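Long-range contact in sorbitol dehydrogenase (Gluconobacter oxydans, PDB 5ITG), which probably oxidises D-sorbitol to L-sorbose with an NADP cofactor, joining a Rossmann domain to a helical C-terminal domain: residues 399-410 against 452-463. Sequence-based numbering, arbitrary orientation.
Sequences LSRIAFGIASYL and FDGWRDLDTSEL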
loop_
_atom_site.group_PDB
_atom_site.type_symbol
_atom_site.label_atom_id
_atom_site.label_comp_id
_atom_site.label_asym_id
_atom_site.label_seq_id
_atom_site.Cartn_x
_atom_site.Cartn_y
_atom_site.Cartn_z
ATOM N N LEU A 399 24.767 -19.103 3.078
ATOM C CA LEU A 399 24.353 -17.984 3.920
ATOM C C LEU A 399 25.091 -16.678 3.634
ATOM O O LEU A 399 24.785 -15.641 4.230
ATOM C CB LEU A 399 24.549 -18.367 5.390
ATOM C CG LEU A 399 23.766 -19.601 5.857
ATOM C CD1 LEU A 399 24.203 -20.025 7.248
ATOM C CD2 LEU A 399 22.291 -19.281 5.833
ATOM N N SER A 400 26.048 -16.731 2.715
ATOM C CA SER A 400 26.860 -15.571 2.359
ATOM C C SER A 400 26.127 -14.253 2.159
ATOM O O SER A 400 26.432 -13.275 2.836
ATOM C CB SER A 400 27.682 -15.877 1.102
ATOM O OG SER A 400 28.599 -16.925 1.358
ATOM N N ARG A 401 25.170 -14.216 1.231
ATOM C CA ARG A 401 24.433 -12.982 0.953
ATOM C C ARG A 401 23.474 -12.608 2.075
ATOM O O ARG A 401 23.244 -11.426 2.339
ATOM C CB ARG A 401 23.668 -13.107 -0.367
ATOM C CG ARG A 401 24.573 -13.219 -1.594
ATOM C CD ARG A 401 23.799 -13.769 -2.783
ATOM N NE ARG A 401 23.264 -15.096 -2.487
ATOM C CZ ARG A 401 23.963 -16.225 -2.553
ATOM N NH1 ARG A 401 25.238 -16.201 -2.920
ATOM N NH2 ARG A 401 23.397 -17.379 -2.230
ATOM N N ILE A 402 22.912 -13.616 2.730
ATOM C CA ILE A 402 22.000 -13.383 3.836
ATOM C C ILE A 402 22.786 -12.721 4.971
ATOM O O ILE A 402 22.311 -11.766 5.605
ATOM C CB ILE A 402 21.364 -14.723 4.302
ATOM C CG1 ILE A 402 20.328 -15.169 3.259
ATOM C CG2 ILE A 402 20.707 -14.568 5.681
ATOM C CD1 ILE A 402 19.826 -16.582 3.439
ATOM N N ALA A 403 23.998 -13.212 5.205
ATOM C CA ALA A 403 24.843 -12.657 6.261
ATOM C C ALA A 403 25.280 -11.240 5.910
ATOM O O ALA A 403 25.427 -10.389 6.790
ATOM C CB ALA A 403 26.058 -13.546 6.483
ATOM N N PHE A 404 25.489 -10.991 4.621
ATOM C CA PHE A 404 25.893 -9.668 4.160
ATOM C C PHE A 404 24.789 -8.650 4.455
ATOM O O PHE A 404 25.060 -7.521 4.875
ATOM C CB PHE A 404 26.179 -9.681 2.653
ATOM C CG PHE A 404 26.411 -8.312 2.078
ATOM C CD1 PHE A 404 27.608 -7.642 2.305
ATOM C CD2 PHE A 404 25.395 -7.656 1.387
ATOM C CE1 PHE A 404 27.792 -6.331 1.859
ATOM C CE2 PHE A 404 25.565 -6.348 0.938
ATOM C CZ PHE A 404 26.769 -5.683 1.178
ATOM N N GLY A 405 23.541 -9.043 4.226
ATOM C CA GLY A 405 22.446 -8.126 4.493
ATOM C C GLY A 405 22.410 -7.754 5.963
ATOM O O GLY A 405 22.232 -6.584 6.327
ATOM N N ILE A 406 22.585 -8.757 6.816
ATOM C CA ILE A 406 22.556 -8.551 8.260
ATOM C C ILE A 406 23.731 -7.693 8.719
ATOM O O ILE A 406 23.562 -6.749 9.502
ATOM C CB ILE A 406 22.566 -9.910 9.001
ATOM C CG1 ILE A 406 21.250 -10.644 8.732
ATOM C CG2 ILE A 406 22.737 -9.701 10.503
ATOM C CD1 ILE A 406 21.287 -12.124 9.125
ATOM N N ALA A 407 24.918 -8.008 8.214
ATOM C CA ALA A 407 26.123 -7.263 8.571
ATOM C C ALA A 407 26.018 -5.805 8.132
ATOM O O ALA A 407 26.503 -4.906 8.825
ATOM C CB ALA A 407 27.352 -7.915 7.938
ATOM N N SER A 408 25.389 -5.581 6.980
ATOM C CA SER A 408 25.204 -4.238 6.440
ATOM C C SER A 408 24.245 -3.448 7.318
ATOM O O SER A 408 24.472 -2.271 7.607
ATOM C CB SER A 408 24.653 -4.305 5.009
ATOM O OG SER A 408 25.656 -4.728 4.104
ATOM N N TYR A 409 23.164 -4.099 7.731
ATOM C CA TYR A 409 22.187 -3.473 8.603
ATOM C C TYR A 409 22.878 -3.055 9.908
ATOM O O TYR A 409 22.739 -1.912 10.357
ATOM C CB TYR A 409 21.043 -4.452 8.909
ATOM C CG TYR A 409 20.083 -3.957 9.973
ATOM C CD1 TYR A 409 19.278 -2.841 9.755
ATOM C CD2 TYR A 409 20.002 -4.594 11.210
ATOM C CE1 TYR A 409 18.413 -2.364 10.752
ATOM C CE2 TYR A 409 19.143 -4.129 12.209
ATOM C CZ TYR A 409 18.354 -3.015 11.974
ATOM O OH TYR A 409 17.514 -2.548 12.968
ATOM N N LEU A 410 23.625 -3.978 10.505
ATOM C CA LEU A 410 24.319 -3.700 11.761
ATOM C C LEU A 410 25.352 -2.582 11.643
ATOM O O LEU A 410 25.486 -1.757 12.548
ATOM C CB LEU A 410 24.977 -4.975 12.297
ATOM C CG LEU A 410 23.941 -6.010 12.751
ATOM C CD1 LEU A 410 24.630 -7.263 13.274
ATOM C CD2 LEU A 410 23.053 -5.381 13.824
ATOM N N PHE A 452 16.654 -9.809 14.700
ATOM C CA PHE A 452 16.941 -11.178 14.298
ATOM C C PHE A 452 16.253 -12.277 15.113
ATOM O O PHE A 452 16.586 -13.459 14.973
ATOM C CB PHE A 452 18.461 -11.370 14.320
ATOM C CG PHE A 452 19.221 -10.173 13.802
ATOM C CD1 PHE A 452 18.916 -9.621 12.555
ATOM C CD2 PHE A 452 20.207 -9.566 14.577
ATOM C CE1 PHE A 452 19.579 -8.477 12.091
ATOM C CE2 PHE A 452 20.875 -8.421 14.122
ATOM C CZ PHE A 452 20.560 -7.874 12.879
ATOM N N ASP A 453 15.284 -11.892 15.941
ATOM C CA ASP A 453 14.563 -12.851 16.779
ATOM C C ASP A 453 13.731 -13.886 16.021
ATOM O O ASP A 453 13.480 -14.976 16.537
ATOM C CB ASP A 453 13.641 -12.119 17.764
ATOM C CG ASP A 453 14.402 -11.450 18.902
ATOM O OD1 ASP A 453 15.620 -11.662 19.010
ATOM O OD2 ASP A 453 13.770 -10.715 19.690
ATOM N N GLY A 454 13.300 -13.541 14.811
ATOM C CA GLY A 454 12.479 -14.444 14.021
ATOM C C GLY A 454 13.095 -15.793 13.682
ATOM O O GLY A 454 12.372 -16.744 13.370
ATOM N N TRP A 455 14.421 -15.883 13.724
ATOM C CA TRP A 455 15.088 -17.141 13.412
ATOM C C TRP A 455 16.031 -17.604 14.515
ATOM O O TRP A 455 16.746 -18.594 14.358
ATOM C CB TRP A 455 15.852 -17.027 12.089
ATOM C CG TRP A 455 16.874 -15.923 12.031
ATOM C CD1 TRP A 455 18.150 -15.952 12.520
ATOM C CD2 TRP A 455 16.713 -14.649 11.402
ATOM N NE1 TRP A 455 18.800 -14.771 12.227
ATOM C CE2 TRP A 455 17.938 -13.954 11.539
ATOM C CE3 TRP A 455 15.653 -14.023 10.731
ATOM C CZ2 TRP A 455 18.130 -12.666 11.028
ATOM C CZ3 TRP A 455 15.845 -12.735 10.223
ATOM C CH2 TRP A 455 17.080 -12.075 10.376
ATOM N N ARG A 456 15.992 -16.906 15.645
ATOM C CA ARG A 456 16.866 -17.212 16.772
ATOM C C ARG A 456 16.686 -18.615 17.364
ATOM O O ARG A 456 17.602 -19.139 17.994
ATOM C CB ARG A 456 16.686 -16.149 17.860
ATOM C CG ARG A 456 17.896 -15.984 18.762
ATOM C CD ARG A 456 17.680 -14.887 19.793
ATOM N NE ARG A 456 17.650 -13.544 19.215
ATOM C CZ ARG A 456 18.702 -12.924 18.684
ATOM N NH1 ARG A 456 19.883 -13.524 18.646
ATOM N NH2 ARG A 456 18.578 -11.693 18.209
ATOM N N ASP A 457 15.526 -19.232 17.154
ATOM C CA ASP A 457 15.286 -20.571 17.689
ATOM C C ASP A 457 16.110 -21.639 16.970
ATOM O O ASP A 457 16.383 -22.708 17.519
ATOM C CB ASP A 457 13.795 -20.922 17.620
ATOM C CG ASP A 457 13.212 -20.747 16.231
ATOM O OD1 ASP A 457 13.227 -19.609 15.718
ATOM O OD2 ASP A 457 12.737 -21.748 15.658
ATOM N N LEU A 458 16.512 -21.338 15.739
ATOM C CA LEU A 458 17.315 -22.257 14.942
ATOM C C LEU A 458 18.789 -22.139 15.332
ATOM O O LEU A 458 19.165 -21.279 16.128
ATOM C CB LEU A 458 17.158 -21.921 13.457
ATOM C CG LEU A 458 15.726 -21.973 12.921
ATOM C CD1 LEU A 458 15.682 -21.393 11.515
ATOM C CD2 LEU A 458 15.230 -23.413 12.937
ATOM N N ASP A 459 19.623 -23.008 14.770
ATOM C CA ASP A 459 21.051 -22.953 15.054
ATOM C C ASP A 459 21.681 -21.881 14.173
ATOM O O ASP A 459 22.045 -22.137 13.031
ATOM C CB ASP A 459 21.713 -24.305 14.785
ATOM C CG ASP A 459 23.233 -24.221 14.811
ATOM O OD1 ASP A 459 23.779 -23.516 15.687
ATOM O OD2 ASP A 459 23.876 -24.865 13.955
ATOM N N THR A 460 21.804 -20.680 14.724
ATOM C CA THR A 460 22.365 -19.540 14.007
ATOM C C THR A 460 23.886 -19.415 14.127
ATOM O O THR A 460 24.455 -18.371 13.799
ATOM C CB THR A 460 21.732 -18.232 14.519
ATOM O OG1 THR A 460 22.143 -18.003 15.872
ATOM C CG2 THR A 460 20.205 -18.330 14.486
ATOM N N SER A 461 24.541 -20.475 14.594
ATOM C CA SER A 461 25.993 -20.468 14.765
ATOM C C SER A 461 26.781 -20.063 13.520
ATOM O O SER A 461 27.583 -19.127 13.560
ATOM C CB SER A 461 26.471 -21.849 15.227
ATOM O OG SER A 461 25.858 -22.202 16.454
ATOM N N GLU A 462 26.563 -20.778 12.422
ATOM C CA GLU A 462 27.267 -20.500 11.178
ATOM C C GLU A 462 26.926 -19.120 10.618
ATOM O O GLU A 462 27.802 -18.397 10.142
ATOM C CB GLU A 462 26.936 -21.573 10.136
ATOM C CG GLU A 462 28.000 -21.726 9.062
ATOM C CD GLU A 462 27.614 -22.743 8.005
ATOM O OE1 GLU A 462 27.075 -23.813 8.378
ATOM O OE2 GLU A 462 27.855 -22.477 6.805
ATOM N N LEU A 463 25.650 -18.755 10.681
ATOM C CA LEU A 463 25.211 -17.459 10.178
ATOM C C LEU A 463 25.847 -16.329 10.982
ATOM O O LEU A 463 26.400 -15.395 10.415
ATOM C CB LEU A 463 23.681 -17.338 10.255
ATOM C CG LEU A 463 23.085 -15.976 9.861
ATOM C CD1 LEU A 463 23.409 -15.677 8.401
ATOM C CD2 LEU A 463 21.571 -15.971 10.073
HETATM O O HOH W 1 26.998 -20.749 3.927
#
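Ile406 lays its CG2 methyl over one face of the Phe452 ring, a CH-pi contact 4.1 Å from the ring centroid and 28° off the normal, while Leu410 meets the same ring at its edge, CD2 in plane and 3.7 Å from Phe452 CZ. That CZ also approaches the edge of the Tyr409 ring, near its plane. The Phe452 carbonyl oxygen lies above one face of the Trp455 ring, offset toward its rim, and Thr460 CG2 is at that ring's edge. The two branches of Ile406 divide the work: CG2, anti to the backbone N, serves Phe452, whereas CG1 beside that nitrogen (chi1 -67°) carries CD1 to Trp455 CZ2 at 3.7 Å and to Leu463 CD2. With an alanine at Leu410 the atoms along the CZ-CE2 edge of Phe452 are gone, and the ring is likely to be freer to tilt. Farther along, Leu463 CD1 settles on Ala403 CB at 3.9 Å, the Leu463 side chain crosses that of Ile402 at about a right angle, and Leu399 CD1 lies 4.1 Å from Leu463 CB. No hydrogen bond joins the segments directly; apolar packing illustrates how a loop and a helix's first turn can be fastened to another helix. Here, within the C-terminal domain, helix 400-412 meets the start of helix 461-477, with helix 377-394 against Ile402 and Trp455.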